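Local coordinates for acetyl-CoA hydrolase/transferase family protein (Porphyromonas gingivalis, PDB 2NVV) that probably hydrolyses acetyl-CoA or transfers its CoA to another carboxylate, and binds zinc, at residues H17-F23 / P52-F58; Q110-Y114 / P176-R182; A152-V157 / K205-V209; V157-H163 / V209-P215. One frame throughout, in Å; residues are numbered along the deposited sequence.

How the interactions relate
Interactions 1, 3 and 4 all lie in one seven-stranded parallel sheet, whereas interaction 2 ties the end of a helix to a long loop. Interactions 3 and 4 are successive parts of one strand pair, 154-160 with 206-212, and share Val157 and Val209; the first is the more buried and largely aliphatic, the second turns polar as the strands run out. Interaction 1 pairs strands 20-23 and 55-58 in the same sheet and reaches interaction 3 through the salt bridge of Asp19 with Arg154. Interaction 2, partly buried beside the second subunit, relies on charge; it meets interaction 1 where Leu112 packs on Phe58.

Interaction 1 (H17-F23 / P52-F58); sequences HNDNVGF and PFKIGMF
Val21 and Met57 face each other in a parallel beta bridge between strands 20-23 and 55-58, neighbours in the sheet and the two ends of a beta-alpha-beta unit whose crossover is helix 35-47. Val21 is gripped on both backbone sides: its N gives a nearly straight bond to Gly56 O at 2.7 Å (174°), and its O accepts from Phe58 N. Gly56 N to Asp19 O and Phe23 N to Phe58 O extend the ladder, and ahead of the strands Asn18 N bonds to Lys54 O. On the face of Val21 and Met57, the selenomethionine bends at chi3 (64°) and brings Met57 CE to 3.7 Å from Phe23 CE1, while Val21 CG2 meets Ile55 CD1. On the other face Asn20 CB approaches Phe58 CE1, the amide and ring planes almost perpendicular. Further out, Asn20 ND2 is held by Lys119 O, and Phe58 makes an edge-to-face contact with Phe79. Leu67 of helix 65-73 packs on Phe23 and Met57. Before the strands begin, His17, CG turned anti to its N (chi1 166°), lays a ring face against Pro52, whose CB lies 4.1 Å from the ring centroid in a CH-pi contact.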
loop_
_atom_site.group_PDB
_atom_site.type_symbol
_atom_site.label_atom_id
_atom_site.label_comp_id
_atom_site.label_asym_id
_atom_site.label_seq_id
_atom_site.Cartn_x
_atom_site.Cartn_y
_atom_site.Cartn_z
ATOM N N HIS A 17 10.331 15.557 31.457
ATOM C CA HIS A 17 11.161 14.592 30.767
ATOM C C HIS A 17 10.386 13.300 30.601
ATOM O O HIS A 17 9.653 12.881 31.504
ATOM C CB HIS A 17 12.444 14.331 31.556
ATOM C CG HIS A 17 13.190 13.116 31.105
ATOM N ND1 HIS A 17 13.365 12.009 31.909
ATOM C CD2 HIS A 17 13.775 12.818 29.921
ATOM C CE1 HIS A 17 14.027 11.081 31.241
ATOM N NE2 HIS A 17 14.287 11.547 30.031
ATOM N N ASN A 18 10.542 12.681 29.437
ATOM C CA ASN A 18 9.884 11.416 29.124
ATOM C C ASN A 18 8.393 11.537 28.818
ATOM O O ASN A 18 7.712 10.532 28.625
ATOM C CB ASN A 18 10.089 10.422 30.260
ATOM C CG ASN A 18 10.239 9.002 29.762
ATOM O OD1 ASN A 18 11.187 8.686 29.035
ATOM N ND2 ASN A 18 9.300 8.130 30.150
ATOM N N ASP A 19 7.882 12.760 28.784
ATOM C CA ASP A 19 6.483 12.968 28.447
ATOM C C ASP A 19 6.371 12.813 26.940
ATOM O O ASP A 19 7.318 13.093 26.212
ATOM C CB ASP A 19 6.017 14.383 28.809
ATOM C CG ASP A 19 5.502 14.503 30.232
ATOM O OD1 ASP A 19 5.190 13.467 30.868
ATOM O OD2 ASP A 19 5.390 15.654 30.713
ATOM N N ASN A 20 5.221 12.357 26.472
ATOM C CA ASN A 20 4.993 12.235 25.037
ATOM C C ASN A 20 4.128 13.425 24.667
ATOM O O ASN A 20 3.057 13.623 25.232
ATOM C CB ASN A 20 4.270 10.931 24.684
ATOM C CG ASN A 20 5.184 9.736 24.723
ATOM O OD1 ASN A 20 6.404 9.876 24.653
ATOM N ND2 ASN A 20 4.603 8.550 24.817
ATOM N N VAL A 21 4.592 14.224 23.721
ATOM C CA VAL A 21 3.838 15.402 23.326
ATOM C C VAL A 21 3.359 15.348 21.884
ATOM O O VAL A 21 4.105 14.977 20.972
ATOM C CB VAL A 21 4.679 16.691 23.527
ATOM C CG1 VAL A 21 3.803 17.907 23.357
ATOM C CG2 VAL A 21 5.322 16.687 24.909
ATOM N N GLY A 22 2.097 15.715 21.693
ATOM C CA GLY A 22 1.523 15.746 20.361
ATOM C C GLY A 22 1.331 17.203 20.009
ATOM O O GLY A 22 0.875 17.984 20.841
ATOM N N PHE A 23 1.692 17.579 18.788
ATOM C CA PHE A 23 1.551 18.959 18.346
ATOM C C PHE A 23 0.516 19.086 17.231
ATOM O O PHE A 23 0.353 18.190 16.416
ATOM C CB PHE A 23 2.904 19.487 17.870
ATOM C CG PHE A 23 4.035 19.215 18.829
ATOM C CD1 PHE A 23 4.670 17.974 18.843
ATOM C CD2 PHE A 23 4.483 20.197 19.704
ATOM C CE1 PHE A 23 5.734 17.717 19.712
ATOM C CE2 PHE A 23 5.542 19.947 20.570
ATOM C CZ PHE A 23 6.167 18.704 20.571
ATOM N N PRO A 52 18.450 14.416 32.802
ATOM C CA PRO A 52 17.954 14.023 31.484
ATOM C C PRO A 52 16.682 14.764 31.120
ATOM O O PRO A 52 15.888 15.117 31.996
ATOM C CB PRO A 52 17.714 12.530 31.649
ATOM C CG PRO A 52 17.207 12.459 33.050
ATOM C CD PRO A 52 18.203 13.344 33.783
ATOM N N PHE A 53 16.493 15.017 29.830
ATOM C CA PHE A 53 15.282 15.694 29.385
ATOM C C PHE A 53 15.027 15.523 27.889
ATOM O O PHE A 53 15.624 16.205 27.045
ATOM C CB PHE A 53 15.317 17.178 29.745
ATOM C CG PHE A 53 13.961 17.822 29.738
ATOM C CD1 PHE A 53 13.200 17.864 28.573
ATOM C CD2 PHE A 53 13.422 18.360 30.908
ATOM C CE1 PHE A 53 11.925 18.427 28.568
ATOM C CE2 PHE A 53 12.149 18.926 30.916
ATOM C CZ PHE A 53 11.397 18.957 29.738
ATOM N N LYS A 54 14.135 14.590 27.578
ATOM C CA LYS A 54 13.746 14.303 26.205
ATOM C C LYS A 54 12.284 13.894 26.197
ATOM O O LYS A 54 11.822 13.169 27.083
ATOM C CB LYS A 54 14.602 13.176 25.622
ATOM C CG LYS A 54 16.083 13.488 25.565
ATOM C CD LYS A 54 16.790 12.471 24.717
ATOM C CE LYS A 54 18.288 12.645 24.746
ATOM N NZ LYS A 54 18.892 11.713 23.752
ATOM N N ILE A 55 11.556 14.372 25.194
ATOM C CA ILE A 55 10.134 14.074 25.066
ATOM C C ILE A 55 9.851 13.295 23.794
ATOM O O ILE A 55 10.614 13.364 22.824
ATOM C CB ILE A 55 9.301 15.364 25.009
ATOM C CG1 ILE A 55 9.785 16.220 23.830
ATOM C CG2 ILE A 55 9.406 16.130 26.329
ATOM C CD1 ILE A 55 8.930 17.455 23.540
ATOM N N GLY A 56 8.751 12.548 23.806
ATOM C CA GLY A 56 8.363 11.785 22.636
ATOM C C GLY A 56 7.564 12.772 21.819
ATOM O O GLY A 56 6.846 13.575 22.392
HETATM N N MSE A 57 7.670 12.719 20.497
HETATM C CA MSE A 57 6.951 13.672 19.664
HETATM C C MSE A 57 6.072 13.066 18.586
HETATM O O MSE A 57 6.541 12.313 17.742
HETATM C CB MSE A 57 7.948 14.616 18.999
HETATM C CG MSE A 57 8.798 15.406 19.967
HETATM SE SE MSE A 57 10.179 16.428 19.063
HETATM C CE MSE A 57 9.035 17.625 18.060
ATOM N N PHE A 58 4.793 13.412 18.622
ATOM C CA PHE A 58 3.819 12.959 17.628
ATOM C C PHE A 58 3.340 14.246 16.958
ATOM O O PHE A 58 2.867 15.161 17.646
ATOM C CB PHE A 58 2.589 12.301 18.275
ATOM C CG PHE A 58 2.876 11.047 19.066
ATOM C CD1 PHE A 58 2.739 11.036 20.458
ATOM C CD2 PHE A 58 3.216 9.861 18.418
ATOM C CE1 PHE A 58 2.930 9.865 21.193
ATOM C CE2 PHE A 58 3.413 8.680 19.138
ATOM C CZ PHE A 58 3.270 8.680 20.532
#

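Interaction 2 (Q110-Y114 / P176-R182); sequences QDLRY and PLDPPAR
Arg113 meets Asp178 side-on, its guanidinium and the carboxylate nearly coplanar at 5° apart. Arg113 NE bonds to Asp178 OD1 at 3.1 Å and Arg113 NH1 to Asp178 OD2 at 2.9 Å, both oxygens using their syn lone pairs; NE also shares OD2. A bend at chi3 (-63°) turns the Arg113 head back over its own helix, so that Gln110 CA sits over one guanidinium face. Arg182 takes Asp178 OD2 from the anti side, NH1 at 2.7 Å, so three donor nitrogens gather on that oxygen. The two guanidiniums stand 70° apart, and the shared carboxylate should offset the nearness of their charges. Arg182 is held flat by bonds close to its own plane: NE to Leu177 O, NH1 to Asp178 OD2, and NH2 to Gln110 OE1 at 2.9 Å. Tyr114 turns its ring edge to Asp178, the planes steeply inclined, and its OH lies 3.3 Å from Pro179 CD. Arg113 NH2 has further salt bridges to Glu175 and Glu334, while Tyr114 stacks on Tyr387 of the second subunit. The salt-bridge network thus joins the C-terminal end of helix 108-113 to the loop between strands 154-160 and 199-200, with helix 145-151 packed against Leu112 and Arg113 and helix 333-336 against Gln110 and Pro176.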
loop_
_atom_site.group_PDB
_atom_site.type_symbol
_atom_site.label_atom_id
_atom_site.label_comp_id
_atom_site.label_asym_id
_atom_site.label_seq_id
_atom_site.Cartn_x
_atom_site.Cartn_y
_atom_site.Cartn_z
ATOM N N GLN A 110 -5.509 6.755 14.045
ATOM C CA GLN A 110 -6.173 5.561 14.535
ATOM C C GLN A 110 -5.249 4.649 15.318
ATOM O O GLN A 110 -5.667 4.030 16.295
ATOM C CB GLN A 110 -6.811 4.770 13.389
ATOM C CG GLN A 110 -5.850 4.325 12.327
ATOM C CD GLN A 110 -6.412 3.207 11.457
ATOM O OE1 GLN A 110 -7.559 3.257 11.018
ATOM N NE2 GLN A 110 -5.593 2.199 11.194
ATOM N N ASP A 111 -3.996 4.560 14.893
ATOM C CA ASP A 111 -3.034 3.700 15.573
ATOM C C ASP A 111 -2.723 4.218 16.962
ATOM O O ASP A 111 -2.284 3.467 17.832
ATOM C CB ASP A 111 -1.757 3.578 14.742
ATOM C CG ASP A 111 -1.924 2.643 13.560
ATOM O OD1 ASP A 111 -3.077 2.285 13.245
ATOM O OD2 ASP A 111 -0.907 2.266 12.940
ATOM N N LEU A 112 -2.940 5.513 17.156
ATOM C CA LEU A 112 -2.721 6.136 18.450
ATOM C C LEU A 112 -3.880 5.685 19.321
ATOM O O LEU A 112 -3.695 5.311 20.471
ATOM C CB LEU A 112 -2.721 7.659 18.311
ATOM C CG LEU A 112 -1.343 8.296 18.104
ATOM C CD1 LEU A 112 -1.488 9.756 17.675
ATOM C CD2 LEU A 112 -0.546 8.178 19.403
ATOM N N ARG A 113 -5.081 5.716 18.753
ATOM C CA ARG A 113 -6.279 5.306 19.461
ATOM C C ARG A 113 -6.223 3.818 19.783
ATOM O O ARG A 113 -6.693 3.395 20.834
ATOM C CB ARG A 113 -7.522 5.630 18.626
ATOM C CG ARG A 113 -7.697 7.115 18.330
ATOM C CD ARG A 113 -9.131 7.435 17.947
ATOM N NE ARG A 113 -9.536 6.763 16.714
ATOM C CZ ARG A 113 -9.383 7.258 15.492
ATOM N NH1 ARG A 113 -9.788 6.550 14.447
ATOM N NH2 ARG A 113 -8.841 8.460 15.317
ATOM N N TYR A 114 -5.644 3.030 18.882
ATOM C CA TYR A 114 -5.507 1.584 19.075
ATOM C C TYR A 114 -4.523 1.277 20.208
ATOM O O TYR A 114 -4.476 0.159 20.713
ATOM C CB TYR A 114 -5.011 0.906 17.785
ATOM C CG TYR A 114 -5.966 1.012 16.618
ATOM C CD1 TYR A 114 -7.275 1.459 16.801
ATOM C CD2 TYR A 114 -5.570 0.643 15.328
ATOM C CE1 TYR A 114 -8.171 1.539 15.726
ATOM C CE2 TYR A 114 -6.459 0.718 14.252
ATOM C CZ TYR A 114 -7.756 1.167 14.461
ATOM O OH TYR A 114 -8.640 1.251 13.417
ATOM N N PRO A 176 -13.539 8.717 13.390
ATOM C CA PRO A 176 -14.552 7.672 13.221
ATOM C C PRO A 176 -14.517 6.712 14.404
ATOM O O PRO A 176 -13.574 6.717 15.189
ATOM C CB PRO A 176 -14.115 6.990 11.934
ATOM C CG PRO A 176 -12.627 7.005 12.082
ATOM C CD PRO A 176 -12.328 8.405 12.606
ATOM N N LEU A 177 -15.554 5.895 14.539
ATOM C CA LEU A 177 -15.570 4.905 15.600
ATOM C C LEU A 177 -14.459 3.936 15.195
ATOM O O LEU A 177 -14.017 3.939 14.048
ATOM C CB LEU A 177 -16.926 4.190 15.638
ATOM C CG LEU A 177 -18.032 4.702 16.569
ATOM C CD1 LEU A 177 -17.785 6.136 16.975
ATOM C CD2 LEU A 177 -19.390 4.557 15.861
ATOM N N ASP A 178 -13.992 3.119 16.125
ATOM C CA ASP A 178 -12.937 2.177 15.806
ATOM C C ASP A 178 -13.493 0.760 15.745
ATOM O O ASP A 178 -14.540 0.459 16.320
ATOM C CB ASP A 178 -11.821 2.286 16.844
ATOM C CG ASP A 178 -11.077 3.611 16.758
ATOM O OD1 ASP A 178 -10.668 4.149 17.811
ATOM O OD2 ASP A 178 -10.896 4.112 15.628
ATOM N N PRO A 179 -12.809 -0.134 15.022
ATOM C CA PRO A 179 -13.328 -1.504 14.951
ATOM C C PRO A 179 -13.573 -2.119 16.321
ATOM O O PRO A 179 -12.878 -1.817 17.287
ATOM C CB PRO A 179 -12.265 -2.249 14.127
ATOM C CG PRO A 179 -11.040 -1.386 14.216
ATOM C CD PRO A 179 -11.580 0.016 14.220
ATOM N N PRO A 180 -14.558 -3.018 16.416
ATOM C CA PRO A 180 -15.414 -3.461 15.313
ATOM C C PRO A 180 -16.641 -2.584 15.061
ATOM O O PRO A 180 -17.597 -3.040 14.443
ATOM C CB PRO A 180 -15.812 -4.853 15.762
ATOM C CG PRO A 180 -16.043 -4.630 17.239
ATOM C CD PRO A 180 -14.859 -3.772 17.649
ATOM N N ALA A 181 -16.612 -1.334 15.513
ATOM C CA ALA A 181 -17.758 -0.442 15.360
ATOM C C ALA A 181 -17.666 0.634 14.275
ATOM O O ALA A 181 -18.563 1.450 14.136
ATOM C CB ALA A 181 -18.050 0.221 16.693
ATOM N N ARG A 182 -16.598 0.629 13.496
ATOM C CA ARG A 182 -16.445 1.658 12.489
ATOM C C ARG A 182 -17.442 1.598 11.348
ATOM O O ARG A 182 -17.757 0.529 10.838
ATOM C CB ARG A 182 -15.022 1.648 11.930
ATOM C CG ARG A 182 -14.728 2.841 11.038
ATOM C CD ARG A 182 -13.253 2.933 10.732
ATOM N NE ARG A 182 -12.447 3.206 11.918
ATOM C CZ ARG A 182 -11.116 3.137 11.946
ATOM N NH1 ARG A 182 -10.462 3.404 13.072
ATOM N NH2 ARG A 182 -10.434 2.790 10.856
#

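Interaction 3 (A152-V157 / K205-V209); sequences ADRIIV and KIVGV
Lys205 reaches back along segment 152-157 from just ahead of strand 206-212. Its CB and CG pass the carbonyl of Asp153, both 4.2 Å from Asp153 O; a bend at chi3 (64°) then turns the chain toward the end of helix 145-151, with Lys205 CE 3.9 Å from Asp153 O. At the tip, NZ hydrogen-bonds to Cys149 O, and a weak bond to Ala152 O is less certain. The backbone of Lys205 also binds segment 152-157, its O accepting from Ile155 N at 2.7 Å with the donor well above the carbonyl plane. Ile155 O in turn takes Val207 N through a bent bond (138°), and further on Val157 N meets Gly208 O nearly along the C=O axis. On the face of Ile155 and Val157, Ile206 splits its branches between two residues: CD1 packs on Ile155 CB at 3.8 Å and CG2 on Val157 CG2 at 3.7 Å. Val209 CG2 touches Val157 CB on this face too. Val207 likewise divides its methyls, CG1 against Arg154 CB and CG2 against Ile156 CG1 at 3.6 Å. Arg154 NE bonds to Phe14 O and NH2 forms a salt bridge with Asp19. Strand 122-127 lies on the other side of strand 154-160, making this aliphatic pairing the last step of an open parallel alpha/beta sheet, with 206-212 its edge strand within the chain.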
loop_
_atom_site.group_PDB
_atom_site.type_symbol
_atom_site.label_atom_id
_atom_site.label_comp_id
_atom_site.label_asym_id
_atom_site.label_seq_id
_atom_site.Cartn_x
_atom_site.Cartn_y
_atom_site.Cartn_z
ATOM N N ALA A 152 -4.703 13.335 24.994
ATOM C CA ALA A 152 -3.817 14.040 25.932
ATOM C C ALA A 152 -4.389 14.245 27.319
ATOM O O ALA A 152 -5.583 14.464 27.478
ATOM C CB ALA A 152 -3.403 15.390 25.352
ATOM N N ASP A 153 -3.517 14.176 28.323
ATOM C CA ASP A 153 -3.904 14.385 29.711
ATOM C C ASP A 153 -4.159 15.879 29.934
ATOM O O ASP A 153 -5.077 16.271 30.659
ATOM C CB ASP A 153 -2.785 13.927 30.642
ATOM C CG ASP A 153 -2.723 12.423 30.796
ATOM O OD1 ASP A 153 -1.678 11.930 31.277
ATOM O OD2 ASP A 153 -3.713 11.736 30.458
ATOM N N ARG A 154 -3.326 16.712 29.318
ATOM C CA ARG A 154 -3.469 18.158 29.438
ATOM C C ARG A 154 -3.150 18.835 28.115
ATOM O O ARG A 154 -2.350 18.331 27.320
ATOM C CB ARG A 154 -2.571 18.694 30.555
ATOM C CG ARG A 154 -1.184 18.106 30.556
ATOM C CD ARG A 154 -0.392 18.504 31.799
ATOM N NE ARG A 154 0.977 17.993 31.732
ATOM C CZ ARG A 154 1.296 16.709 31.810
ATOM N NH1 ARG A 154 0.340 15.806 31.967
ATOM N NH2 ARG A 154 2.558 16.319 31.700
ATOM N N ILE A 155 -3.798 19.975 27.877
ATOM C CA ILE A 155 -3.623 20.721 26.635
ATOM C C ILE A 155 -3.086 22.120 26.850
ATOM O O ILE A 155 -3.555 22.845 27.722
ATOM C CB ILE A 155 -4.955 20.835 25.875
ATOM C CG1 ILE A 155 -5.480 19.437 25.542
ATOM C CG2 ILE A 155 -4.771 21.667 24.613
ATOM C CD1 ILE A 155 -6.857 19.427 24.932
ATOM N N ILE A 156 -2.090 22.490 26.047
ATOM C CA ILE A 156 -1.496 23.819 26.108
ATOM C C ILE A 156 -1.885 24.540 24.826
ATOM O O ILE A 156 -1.418 24.191 23.747
ATOM C CB ILE A 156 0.046 23.759 26.196
ATOM C CG1 ILE A 156 0.472 23.098 27.512
ATOM C CG2 ILE A 156 0.619 25.162 26.074
ATOM C CD1 ILE A 156 1.978 22.948 27.661
ATOM N N VAL A 157 -2.750 25.539 24.949
ATOM C CA VAL A 157 -3.212 26.305 23.793
ATOM C C VAL A 157 -2.410 27.581 23.510
ATOM O O VAL A 157 -1.953 28.274 24.420
ATOM C CB VAL A 157 -4.693 26.696 23.948
ATOM C CG1 VAL A 157 -5.175 27.416 22.694
ATOM C CG2 VAL A 157 -5.528 25.451 24.238
ATOM N N LYS A 205 -9.012 20.343 30.860
ATOM C CA LYS A 205 -7.750 19.817 30.343
ATOM C C LYS A 205 -6.808 20.916 29.863
ATOM O O LYS A 205 -5.616 20.660 29.682
ATOM C CB LYS A 205 -8.005 18.862 29.183
ATOM C CG LYS A 205 -8.831 17.661 29.543
ATOM C CD LYS A 205 -9.046 16.753 28.337
ATOM C CE LYS A 205 -7.739 16.165 27.830
ATOM N NZ LYS A 205 -7.966 15.227 26.691
ATOM N N ILE A 206 -7.338 22.121 29.637
ATOM C CA ILE A 206 -6.522 23.248 29.175
ATOM C C ILE A 206 -5.732 23.828 30.352
ATOM O O ILE A 206 -6.270 24.591 31.151
ATOM C CB ILE A 206 -7.389 24.390 28.593
ATOM C CG1 ILE A 206 -8.491 23.835 27.690
ATOM C CG2 ILE A 206 -6.515 25.346 27.813
ATOM C CD1 ILE A 206 -7.996 23.097 26.482
ATOM N N VAL A 207 -4.457 23.474 30.466
ATOM C CA VAL A 207 -3.653 23.987 31.560
ATOM C C VAL A 207 -3.294 25.452 31.374
ATOM O O VAL A 207 -2.816 26.100 32.304
ATOM C CB VAL A 207 -2.366 23.178 31.741
ATOM C CG1 VAL A 207 -2.716 21.757 32.131
ATOM C CG2 VAL A 207 -1.542 23.199 30.461
ATOM N N GLY A 208 -3.532 25.981 30.176
ATOM C CA GLY A 208 -3.228 27.379 29.917
ATOM C C GLY A 208 -3.336 27.822 28.467
ATOM O O GLY A 208 -3.234 27.009 27.538
ATOM N N VAL A 209 -3.547 29.124 28.282
ATOM C CA VAL A 209 -3.655 29.725 26.954
ATOM C C VAL A 209 -2.614 30.822 26.801
ATOM O O VAL A 209 -2.652 31.830 27.509
ATOM C CB VAL A 209 -5.048 30.349 26.704
ATOM C CG1 VAL A 209 -5.092 30.962 25.311
ATOM C CG2 VAL A 209 -6.143 29.287 26.847
#

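Interaction 4 (V157-H163 / V209-P215); sequences VELNDKH and VVRTSEP
Asn160 swings CG anti to its backbone N (chi1 -156°), carrying its amide across to Glu214, and Thr212 sets OG1 between its N and carbonyl carbon (chi1 70°), which directs CG2 toward Glu158. The Asn160 amide then reads the Glu214 backbone in both directions: OD1 accepts from Glu214 N at 2.8 Å, and ND2 gives a longer bond to Glu214 O, in the carbonyl plane and on a lone pair. OD1 also takes Lys162 N at 3.1 Å, closing an Asx turn within the type I turn from Asn160 to His163. These two backbone donors reach OD1 from opposite faces of the amide plane, and Glu126 supplies a further partner to ND2. Thr212 CG2 meets Glu158 CG at 3.3 Å, the side chains crossing at about a right angle; the Glu158 carboxylate continues to Lys33 N. Asn160, Thr212 and Glu158 share one face of the parallel ladder of strands 154-160 and 206-212, the latter at the sheet edge within the chain. Val210 N bonds to Val157 O, and Val210 O accepts from Leu159 N. Thr212 N then comes to Leu159 O at 2.8 Å along a straight N-H (175°) but well above the carbonyl plane. On the face of Leu159 and Arg211, Leu159 CB packs on Val209 CG1. Past the last bridge Asp161 N bonds to Thr212 O. Lys162 lies alongside Pro215, and its NZ hydrogen-bonds to Ser213 OG at 3.0 Å, while Glu214 turns its carboxylate to a salt bridge with Arg66.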
loop_
_atom_site.group_PDB
_atom_site.type_symbol
_atom_site.label_atom_id
_atom_site.label_comp_id
_atom_site.label_asym_id
_atom_site.label_seq_id
_atom_site.Cartn_x
_atom_site.Cartn_y
_atom_site.Cartn_z
ATOM N N VAL A 157 -2.750 25.539 24.949
ATOM C CA VAL A 157 -3.212 26.305 23.793
ATOM C C VAL A 157 -2.410 27.581 23.510
ATOM O O VAL A 157 -1.953 28.274 24.420
ATOM C CB VAL A 157 -4.693 26.696 23.948
ATOM C CG1 VAL A 157 -5.175 27.416 22.694
ATOM C CG2 VAL A 157 -5.528 25.451 24.238
ATOM N N GLU A 158 -2.267 27.882 22.228
ATOM C CA GLU A 158 -1.529 29.044 21.758
ATOM C C GLU A 158 -2.493 29.842 20.868
ATOM O O GLU A 158 -2.796 29.423 19.758
ATOM C CB GLU A 158 -0.331 28.544 20.961
ATOM C CG GLU A 158 0.837 29.483 20.863
ATOM C CD GLU A 158 2.093 28.785 20.358
ATOM O OE1 GLU A 158 2.764 28.076 21.146
ATOM O OE2 GLU A 158 2.398 28.935 19.162
ATOM N N LEU A 159 -2.976 30.978 21.370
ATOM C CA LEU A 159 -3.932 31.827 20.648
ATOM C C LEU A 159 -3.242 32.848 19.741
ATOM O O LEU A 159 -2.801 33.903 20.206
ATOM C CB LEU A 159 -4.809 32.574 21.650
ATOM C CG LEU A 159 -6.314 32.720 21.409
ATOM C CD1 LEU A 159 -6.830 33.828 22.300
ATOM C CD2 LEU A 159 -6.621 33.043 19.969
ATOM N N ASN A 160 -3.178 32.544 18.445
ATOM C CA ASN A 160 -2.515 33.417 17.477
ATOM C C ASN A 160 -3.349 34.606 16.992
ATOM O O ASN A 160 -4.452 34.450 16.487
ATOM C CB ASN A 160 -2.068 32.597 16.269
ATOM C CG ASN A 160 -0.926 33.239 15.525
ATOM O OD1 ASN A 160 -0.812 34.460 15.481
ATOM N ND2 ASN A 160 -0.072 32.421 14.924
ATOM N N ASP A 161 -2.786 35.797 17.141
ATOM C CA ASP A 161 -3.401 37.057 16.720
ATOM C C ASP A 161 -3.736 37.101 15.228
ATOM O O ASP A 161 -4.791 37.567 14.827
ATOM C CB ASP A 161 -2.433 38.210 16.993
ATOM C CG ASP A 161 -2.851 39.055 18.154
ATOM O OD1 ASP A 161 -3.961 39.619 18.085
ATOM O OD2 ASP A 161 -2.080 39.157 19.133
ATOM N N LYS A 162 -2.799 36.620 14.420
ATOM C CA LYS A 162 -2.903 36.638 12.971
ATOM C C LYS A 162 -3.974 35.798 12.286
ATOM O O LYS A 162 -4.232 35.977 11.092
ATOM C CB LYS A 162 -1.534 36.295 12.387
ATOM C CG LYS A 162 -0.435 37.272 12.801
ATOM C CD LYS A 162 -0.905 38.717 12.656
ATOM C CE LYS A 162 0.249 39.678 12.454
ATOM N NZ LYS A 162 1.265 39.558 13.526
ATOM N N HIS A 163 -4.603 34.886 13.014
ATOM C CA HIS A 163 -5.635 34.061 12.403
ATOM C C HIS A 163 -6.992 34.365 13.013
ATOM O O HIS A 163 -7.239 34.067 14.184
ATOM C CB HIS A 163 -5.286 32.584 12.546
ATOM C CG HIS A 163 -4.003 32.207 11.871
ATOM N ND1 HIS A 163 -2.776 32.265 12.500
ATOM C CD2 HIS A 163 -3.754 31.794 10.607
ATOM C CE1 HIS A 163 -1.829 31.901 11.654
ATOM N NE2 HIS A 163 -2.396 31.611 10.497
ATOM N N VAL A 209 -3.547 29.124 28.282
ATOM C CA VAL A 209 -3.655 29.725 26.954
ATOM C C VAL A 209 -2.614 30.822 26.801
ATOM O O VAL A 209 -2.652 31.830 27.509
ATOM C CB VAL A 209 -5.048 30.349 26.704
ATOM C CG1 VAL A 209 -5.092 30.962 25.311
ATOM C CG2 VAL A 209 -6.143 29.287 26.847
ATOM N N VAL A 210 -1.681 30.620 25.877
ATOM C CA VAL A 210 -0.618 31.591 25.627
ATOM C C VAL A 210 -0.989 32.428 24.411
ATOM O O VAL A 210 -1.244 31.890 23.330
ATOM C CB VAL A 210 0.734 30.884 25.336
ATOM C CG1 VAL A 210 1.843 31.910 25.227
ATOM C CG2 VAL A 210 1.049 29.866 26.424
ATOM N N ARG A 211 -1.028 33.743 24.579
ATOM C CA ARG A 211 -1.373 34.612 23.469
ATOM C C ARG A 211 -0.154 34.856 22.607
ATOM O O ARG A 211 0.929 35.149 23.113
ATOM C CB ARG A 211 -1.907 35.954 23.972
ATOM C CG ARG A 211 -3.224 35.887 24.711
ATOM C CD ARG A 211 -3.846 37.276 24.807
ATOM N NE ARG A 211 -5.074 37.308 25.604
ATOM C CZ ARG A 211 -5.105 37.352 26.933
ATOM N NH1 ARG A 211 -3.973 37.368 27.637
ATOM N NH2 ARG A 211 -6.274 37.385 27.562
ATOM N N THR A 212 -0.325 34.734 21.298
ATOM C CA THR A 212 0.778 34.966 20.376
ATOM C C THR A 212 0.292 35.787 19.193
ATOM O O THR A 212 -0.901 36.020 19.026
ATOM C CB THR A 212 1.363 33.641 19.819
ATOM O OG1 THR A 212 0.423 33.040 18.922
ATOM C CG2 THR A 212 1.667 32.668 20.958
ATOM N N SER A 213 1.238 36.236 18.383
ATOM C CA SER A 213 0.925 36.998 17.187
ATOM C C SER A 213 2.025 36.606 16.233
ATOM O O SER A 213 3.071 37.234 16.184
ATOM C CB SER A 213 0.962 38.495 17.471
ATOM O OG SER A 213 0.487 39.222 16.352
ATOM N N GLU A 214 1.799 35.534 15.495
ATOM C CA GLU A 214 2.801 35.036 14.568
ATOM C C GLU A 214 2.283 35.019 13.135
ATOM O O GLU A 214 1.348 34.290 12.799
ATOM C CB GLU A 214 3.243 33.624 14.989
ATOM C CG GLU A 214 3.738 33.540 16.426
ATOM C CD GLU A 214 5.048 34.274 16.637
ATOM O OE1 GLU A 214 5.355 34.631 17.793
ATOM O OE2 GLU A 214 5.781 34.484 15.646
ATOM N N PRO A 215 2.889 35.840 12.268
ATOM C CA PRO A 215 2.489 35.919 10.863
ATOM C C PRO A 215 3.106 34.797 10.042
ATOM O O PRO A 215 4.051 34.165 10.477
ATOM C CB PRO A 215 3.011 37.287 10.445
ATOM C CG PRO A 215 4.303 37.365 11.203
ATOM C CD PRO A 215 3.907 36.864 12.580
#